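Local coordinates for LPXTG cell wall surface protein (Streptococcus gordonii, PDB 4IGB) that probably mediates bacterial attachment as a peptidoglycan-linked surface protein, seen here as its N-terminal N1 and N2 regions, at residues B[234-237]-B[238-241]; B[223-226]-B[227-231]; B[395-398]-B[399-403]. All blocks are in the same frame, centred on the assembly; numbering follows the deposited sequence.

Contact 1 (B[234-237]-B[238-241]); sequences EEAS and DRTS
Glu234 to Ala236 and Arg239 to Ser241 meet across a tight beta hairpin at one border of the antiparallel eight-stranded sheet of the N1 region, where strand 232-235 is outermost and strand 239-243 lies next to strand 210-214. The chain reverses over Ser237 and Asp238. Glu234 and Ser241 form the hydrogen-bonded antiparallel pair: Glu234 N gives to Ser241 O over 2.9 Å, and Ser241 N returns to Glu234 O over 2.8 Å, both nearly straight. Closer to the bend, Ala236 N reaches Arg239 O at 2.9 Å with a more bent N-H (146°). Glu235 and Thr240 form the non-hydrogen-bonded pair between these links. Glu235 CG lies opposite its carbonyl carbon (chi1 -73°), as Thr240 OG1 does on its own residue, and the two side chains run alongside each other on one face of the sheet, CG 3.1 Å from OG1 and also against Thr240 CG2; Tyr216 and Gln217 of helix 216-219 touch this face. The Glu235 carboxylate turns to Gln233 NE2. Beside the bend, Asp238 and Arg239 form a salt bridge: Arg239 NE meets the syn side of Asp238 OD2 at 3.0 Å, somewhat out of the carboxylate plane, while a cation-pi contact with Tyr212 gives Arg239 a second partner. Two waters bridge polar atoms of the hairpin. One donates to Ala236 O and accepts from Thr240 OG1, tying that hydroxyl to the turn. The other donates to Glu234 O and is hydrogen-bonded to Ser241 OG at 2.8 Å.

Contact 2 (B[223-226]-B[227-231]); sequences RLMN and NANVL
Asn226 and Asn229 both carry CG opposite the backbone N (chi1 175° and -168°); in Asn226 this carries OD1 forward to Ala228 N, and in Asn229 it brings the amide to Met225 SD with its OD1 on Leu231 N. The Asn226 OD1 bond to Ala228 N is 2.9 Å long; a side-chain oxygen taking the N-H two residues on makes this an Asx turn. The main chain of the same residues forms a type I beta turn from Asn226 to Asn229, closed by Asn229 N to Asn226 O at 2.9 Å. In both bonds the donor stands well above the carbonyl plane. Asn229 repeats the side-chain pattern with a second Asx turn, its OD1 receiving Leu231 N at 2.8 Å and leading the loop toward strand 232-235. Met225, extended beyond CG, crosses the Asn229 amide at an angle: SD lies 3.6 Å from Asn229 CG and CE 3.7 Å from Asn229 OD1. Met225 CG also rests over the centre of one face of the Arg223 guanidinium, 3.7 Å above its plane. Trp242 of strand 239-243 touches Met225, Arg223 and Leu231, placing the thioether between the turn and the neighbouring sheet. A water accepts from Asn226 N and from Asn229 ND2, while Asn226 ND2 gives to Thr21 O. Each of the two amides thus uses its oxygen on a loop N-H and its nitrogen on a different acceptor, which should fix which way round each amide lies and hold the bend through neutral amide and backbone groups.

Contact 3 (B[395-398]-B[399-403]); sequences TATN and KKVEE
Asn398 OD1 accepts from Lys400 N at 2.8 Å, and Val401 N gives to Asn398 O at 3.1 Å; side chain and main chain of one residue thus take up two successive N-H groups. The first bond is clearly bent at the hydrogen (134°), but its donor lies only slightly off the amide carbonyl plane. The second is straighter (166°), with Val401 N well above the plane of the acceptor. With chi1 at 58°, Asn398 CG sits between its own backbone N and carbonyl carbon, which turns OD1 over the start of the following residues. This is an Asx turn leading from strand 389-397 into a 3-10 segment, residues 399-402, in the N2 region. The 3-10 pattern continues with Glu402 N to Lys399 O and Glu403 N to Lys400 O. Asn398 ND2 gives to Asp344 OD1 and Glu341 O, so the amide also ties the bend to the chain around strand 343-352. Lys400 passes the amide obliquely, its CB 3.1 Å and its CG 3.3 Å from Asn398 OD1, before the rest of the chain leads off. Val401 points back toward the strand: its CG1 packs closely on Asn398 O at 3.1 Å and meets Thr397 CB at 4.0 Å. Thr397 OG1 is hydrogen-bonded to Lys306 O and to Gln309 N.

Along the chain the order is contact 2, contact 1, contact 3. The first two adjoin in sequence, their centres about 17 Å apart in the N1 region: residues 223-226 end strand 220-226 of the mixed sheet, and the loop 227-231 leads into strand 232-235, the first arm of the hairpin at 234-241. That connection carries the chain from one sheet to the border of another. Contact 3 belongs to the N2 region, with its centre about 56 Å from that of contact 1 and 55 Å from that of contact 2, on the opposite side of the chain's centre from contact 2. This span fits a surface protein whose N1 and N2 regions stand apart.

Contact 1 (B[234-237]-B[238-241])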
loop_
_atom_site.group_PDB
_atom_site.type_symbol
_atom_site.label_atom_id
_atom_site.label_comp_id
_atom_site.label_asym_id
_atom_site.label_seq_id
_atom_site.Cartn_x
_atom_site.Cartn_y
_atom_site.Cartn_z
ATOM N N GLU B 234 -0.737 -20.810 -1.843
ATOM C CA GLU B 234 -0.928 -21.824 -0.847
ATOM C C GLU B 234 -1.512 -21.191 0.397
ATOM O O GLU B 234 -0.856 -20.393 1.055
ATOM C CB GLU B 234 0.414 -22.462 -0.544
ATOM C CG GLU B 234 0.449 -23.289 0.702
ATOM C CD GLU B 234 1.801 -23.926 0.882
ATOM O OE1 GLU B 234 2.146 -24.802 0.056
ATOM O OE2 GLU B 234 2.524 -23.522 1.826
ATOM N N GLU B 235 -2.746 -21.559 0.717
ATOM C CA GLU B 235 -3.439 -20.980 1.859
ATOM C C GLU B 235 -3.412 -21.894 3.079
ATOM O O GLU B 235 -4.034 -22.966 3.092
ATOM C CB GLU B 235 -4.878 -20.638 1.479
ATOM C CG GLU B 235 -4.975 -19.421 0.577
ATOM C CD GLU B 235 -6.322 -19.272 -0.081
ATOM O OE1 GLU B 235 -7.271 -19.982 0.316
ATOM O OE2 GLU B 235 -6.433 -18.438 -0.998
ATOM N N ALA B 236 -2.675 -21.466 4.103
ATOM C CA ALA B 236 -2.681 -22.146 5.384
ATOM C C ALA B 236 -3.571 -21.341 6.320
ATOM O O ALA B 236 -4.071 -20.271 5.950
ATOM C CB ALA B 236 -1.266 -22.280 5.937
ATOM N N SER B 237 -3.796 -21.839 7.527
ATOM C CA SER B 237 -4.732 -21.157 8.421
ATOM C C SER B 237 -4.224 -19.783 8.873
ATOM O O SER B 237 -5.009 -18.864 9.086
ATOM C CB SER B 237 -5.029 -22.023 9.637
ATOM O OG SER B 237 -3.818 -22.335 10.284
ATOM N N ASP B 238 -2.911 -19.637 9.011
ATOM C CA ASP B 238 -2.339 -18.399 9.551
ATOM C C ASP B 238 -1.799 -17.437 8.492
ATOM O O ASP B 238 -1.410 -16.317 8.819
ATOM C CB ASP B 238 -1.190 -18.732 10.488
ATOM C CG ASP B 238 -0.030 -19.373 9.758
ATOM O OD1 ASP B 238 -0.215 -20.496 9.246
ATOM O OD2 ASP B 238 1.059 -18.758 9.690
ATOM N N ARG B 239 -1.747 -17.872 7.236
ATOM C CA ARG B 239 -1.017 -17.121 6.216
ATOM C C ARG B 239 -1.285 -17.718 4.845
ATOM O O ARG B 239 -1.561 -18.916 4.722
ATOM C CB ARG B 239 0.481 -17.262 6.459
ATOM C CG ARG B 239 0.997 -18.625 5.994
ATOM C CD ARG B 239 2.497 -18.758 6.113
ATOM N NE ARG B 239 2.950 -18.371 7.436
ATOM C CZ ARG B 239 4.212 -18.417 7.839
ATOM N NH1 ARG B 239 5.162 -18.850 7.009
ATOM N NH2 ARG B 239 4.521 -18.029 9.078
ATOM N N THR B 240 -1.159 -16.893 3.814
ATOM C CA THR B 240 -1.212 -17.377 2.451
ATOM C C THR B 240 0.121 -17.041 1.790
ATOM O O THR B 240 0.633 -15.937 1.950
ATOM C CB THR B 240 -2.407 -16.748 1.698
ATOM O OG1 THR B 240 -3.620 -17.223 2.290
ATOM C CG2 THR B 240 -2.400 -17.112 0.215
ATOM N N SER B 241 0.692 -18.005 1.075
ATOM C CA SER B 241 2.015 -17.840 0.483
ATOM C C SER B 241 1.944 -17.911 -1.025
ATOM O O SER B 241 1.114 -18.633 -1.580
ATOM C CB SER B 241 2.958 -18.938 0.969
ATOM O OG SER B 241 3.215 -18.826 2.356
HETATM O O HOH W 1 1.241 -20.624 3.230
HETATM O O HOH W 2 -4.336 -17.376 5.013
#

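Contact 2 (B[223-226]-B[227-231])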
loop_
_atom_site.group_PDB
_atom_site.type_symbol
_atom_site.label_atom_id
_atom_site.label_comp_id
_atom_site.label_asym_id
_atom_site.label_seq_id
_atom_site.Cartn_x
_atom_site.Cartn_y
_atom_site.Cartn_z
ATOM N N ARG B 223 -6.732 -8.854 -4.203
ATOM C CA ARG B 223 -5.523 -9.464 -4.740
ATOM C C ARG B 223 -5.616 -9.611 -6.252
ATOM O O ARG B 223 -6.468 -10.340 -6.772
ATOM C CB ARG B 223 -5.254 -10.828 -4.114
ATOM C CG ARG B 223 -3.965 -11.466 -4.621
ATOM C CD ARG B 223 -4.191 -12.879 -5.124
ATOM N NE ARG B 223 -4.987 -12.906 -6.346
ATOM C CZ ARG B 223 -5.376 -14.023 -6.954
ATOM N NH1 ARG B 223 -5.052 -15.204 -6.448
ATOM N NH2 ARG B 223 -6.088 -13.960 -8.070
ATOM N N LEU B 224 -4.744 -8.912 -6.962
ATOM C CA LEU B 224 -4.780 -8.958 -8.412
ATOM C C LEU B 224 -3.653 -9.817 -8.965
ATOM O O LEU B 224 -2.513 -9.681 -8.551
ATOM C CB LEU B 224 -4.676 -7.551 -8.995
ATOM C CG LEU B 224 -4.477 -7.552 -10.520
ATOM C CD1 LEU B 224 -5.794 -7.875 -11.214
ATOM C CD2 LEU B 224 -3.931 -6.221 -11.006
ATOM N N MET B 225 -3.990 -10.705 -9.893
ATOM C CA MET B 225 -3.002 -11.429 -10.681
ATOM C C MET B 225 -3.279 -11.221 -12.152
ATOM O O MET B 225 -4.404 -10.950 -12.553
ATOM C CB MET B 225 -3.076 -12.924 -10.433
ATOM C CG MET B 225 -2.433 -13.411 -9.175
ATOM S SD MET B 225 -2.564 -15.197 -9.133
ATOM C CE MET B 225 -1.627 -15.556 -7.633
ATOM N N ASN B 226 -2.244 -11.364 -12.957
ATOM C CA ASN B 226 -2.404 -11.408 -14.400
ATOM C C ASN B 226 -2.606 -12.868 -14.808
ATOM O O ASN B 226 -2.112 -13.798 -14.133
ATOM C CB ASN B 226 -1.184 -10.789 -15.073
ATOM C CG ASN B 226 -1.217 -10.912 -16.591
ATOM O OD1 ASN B 226 -0.758 -11.905 -17.136
ATOM N ND2 ASN B 226 -1.737 -9.888 -17.273
ATOM N N ASN B 227 -3.362 -13.069 -15.887
ATOM C CA ASN B 227 -3.652 -14.405 -16.412
ATOM C C ASN B 227 -2.437 -15.321 -16.522
ATOM O O ASN B 227 -2.560 -16.545 -16.413
ATOM C CB ASN B 227 -4.341 -14.305 -17.779
ATOM C CG ASN B 227 -5.772 -13.810 -17.673
ATOM O OD1 ASN B 227 -6.515 -14.203 -16.764
ATOM N ND2 ASN B 227 -6.171 -12.947 -18.607
ATOM N N ALA B 228 -1.262 -14.731 -16.716
ATOM C CA ALA B 228 -0.061 -15.530 -16.963
ATOM C C ALA B 228 0.658 -15.946 -15.684
ATOM O O ALA B 228 1.698 -16.596 -15.729
ATOM C CB ALA B 228 0.890 -14.779 -17.894
ATOM N N ASN B 229 0.100 -15.582 -14.536
ATOM C CA ASN B 229 0.719 -15.950 -13.262
ATOM C C ASN B 229 0.926 -17.460 -13.093
ATOM O O ASN B 229 0.012 -18.242 -13.359
ATOM C CB ASN B 229 -0.118 -15.421 -12.100
ATOM C CG ASN B 229 0.612 -15.523 -10.784
ATOM O OD1 ASN B 229 0.743 -16.605 -10.217
ATOM N ND2 ASN B 229 1.121 -14.395 -10.305
ATOM N N VAL B 230 2.115 -17.855 -12.633
ATOM C CA VAL B 230 2.475 -19.260 -12.471
ATOM C C VAL B 230 2.875 -19.601 -11.042
ATOM O O VAL B 230 3.366 -20.700 -10.775
ATOM C CB VAL B 230 3.675 -19.650 -13.362
ATOM C CG1 VAL B 230 3.377 -19.380 -14.844
ATOM C CG2 VAL B 230 4.929 -18.910 -12.915
ATOM N N LEU B 231 2.683 -18.660 -10.123
ATOM C CA LEU B 231 3.024 -18.899 -8.723
ATOM C C LEU B 231 2.023 -19.871 -8.126
ATOM O O LEU B 231 0.845 -19.856 -8.483
ATOM C CB LEU B 231 3.001 -17.586 -7.937
ATOM C CG LEU B 231 3.861 -16.465 -8.527
ATOM C CD1 LEU B 231 3.707 -15.202 -7.709
ATOM C CD2 LEU B 231 5.318 -16.896 -8.621
HETATM O O HOH W 3 0.444 -11.972 -11.936
#

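Contact 3 (B[395-398]-B[399-403])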
loop_
_atom_site.group_PDB
_atom_site.type_symbol
_atom_site.label_atom_id
_atom_site.label_comp_id
_atom_site.label_asym_id
_atom_site.label_seq_id
_atom_site.Cartn_x
_atom_site.Cartn_y
_atom_site.Cartn_z
ATOM N N THR B 395 -28.815 23.187 -0.093
ATOM C CA THR B 395 -29.176 23.273 1.319
ATOM C C THR B 395 -29.622 24.697 1.641
ATOM O O THR B 395 -29.509 25.602 0.803
ATOM C CB THR B 395 -27.994 22.925 2.252
ATOM O OG1 THR B 395 -27.033 23.983 2.220
ATOM C CG2 THR B 395 -27.328 21.631 1.839
ATOM N N ALA B 396 -30.122 24.900 2.860
ATOM C CA ALA B 396 -30.412 26.248 3.343
ATOM C C ALA B 396 -30.248 26.312 4.857
ATOM O O ALA B 396 -30.613 25.386 5.560
ATOM C CB ALA B 396 -31.815 26.686 2.921
ATOM N N THR B 397 -29.683 27.406 5.351
ATOM C CA THR B 397 -29.519 27.582 6.784
ATOM C C THR B 397 -30.859 27.436 7.497
ATOM O O THR B 397 -31.913 27.712 6.918
ATOM C CB THR B 397 -28.911 28.948 7.108
ATOM O OG1 THR B 397 -29.767 29.984 6.599
ATOM C CG2 THR B 397 -27.545 29.069 6.458
ATOM N N ASN B 398 -30.812 26.958 8.739
ATOM C CA ASN B 398 -32.005 26.853 9.578
ATOM C C ASN B 398 -31.889 27.820 10.751
ATOM O O ASN B 398 -30.967 28.631 10.804
ATOM C CB ASN B 398 -32.208 25.420 10.070
ATOM C CG ASN B 398 -31.015 24.902 10.844
ATOM O OD1 ASN B 398 -30.469 25.599 11.697
ATOM N ND2 ASN B 398 -30.580 23.687 10.523
ATOM N N LYS B 399 -32.826 27.742 11.685
ATOM C CA LYS B 399 -32.835 28.663 12.817
ATOM C C LYS B 399 -31.528 28.646 13.610
ATOM O O LYS B 399 -31.107 29.674 14.145
ATOM C CB LYS B 399 -34.024 28.368 13.734
ATOM C CG LYS B 399 -35.326 28.961 13.241
ATOM C CD LYS B 399 -35.261 30.475 13.295
ATOM C CE LYS B 399 -36.362 31.118 12.459
ATOM N NZ LYS B 399 -37.708 30.545 12.742
ATOM N N LYS B 400 -30.878 27.485 13.668
ATOM C CA LYS B 400 -29.681 27.335 14.497
ATOM C C LYS B 400 -28.506 28.173 14.030
ATOM O O LYS B 400 -27.535 28.344 14.770
ATOM C CB LYS B 400 -29.246 25.879 14.581
ATOM C CG LYS B 400 -30.345 24.919 14.945
ATOM C CD LYS B 400 -29.747 23.571 15.323
ATOM C CE LYS B 400 -30.649 22.436 14.884
ATOM N NZ LYS B 400 -30.202 21.139 15.456
ATOM N N VAL B 401 -28.580 28.698 12.811
ATOM C CA VAL B 401 -27.482 29.516 12.305
ATOM C C VAL B 401 -27.385 30.776 13.147
ATOM O O VAL B 401 -26.301 31.318 13.356
ATOM C CB VAL B 401 -27.667 29.906 10.813
ATOM C CG1 VAL B 401 -28.845 30.850 10.642
ATOM C CG2 VAL B 401 -26.399 30.551 10.275
ATOM N N GLU B 402 -28.538 31.228 13.630
ATOM C CA GLU B 402 -28.632 32.462 14.403
ATOM C C GLU B 402 -28.112 32.250 15.814
ATOM O O GLU B 402 -27.902 33.207 16.560
ATOM C CB GLU B 402 -30.074 32.987 14.411
ATOM C CG GLU B 402 -30.499 33.585 13.062
ATOM C CD GLU B 402 -32.009 33.661 12.886
ATOM O OE1 GLU B 402 -32.742 33.446 13.883
ATOM O OE2 GLU B 402 -32.460 33.928 11.745
ATOM N N GLU B 403 -27.901 30.985 16.163
ATOM C CA GLU B 403 -27.267 30.628 17.428
ATOM C C GLU B 403 -25.764 30.499 17.226
ATOM O O GLU B 403 -25.294 29.590 16.537
ATOM C CB GLU B 403 -27.844 29.322 17.972
ATOM C CG GLU B 403 -29.327 29.401 18.268
ATOM C CD GLU B 403 -29.867 28.113 18.844
ATOM O OE1 GLU B 403 -29.401 27.027 18.424
ATOM O OE2 GLU B 403 -30.754 28.186 19.723
#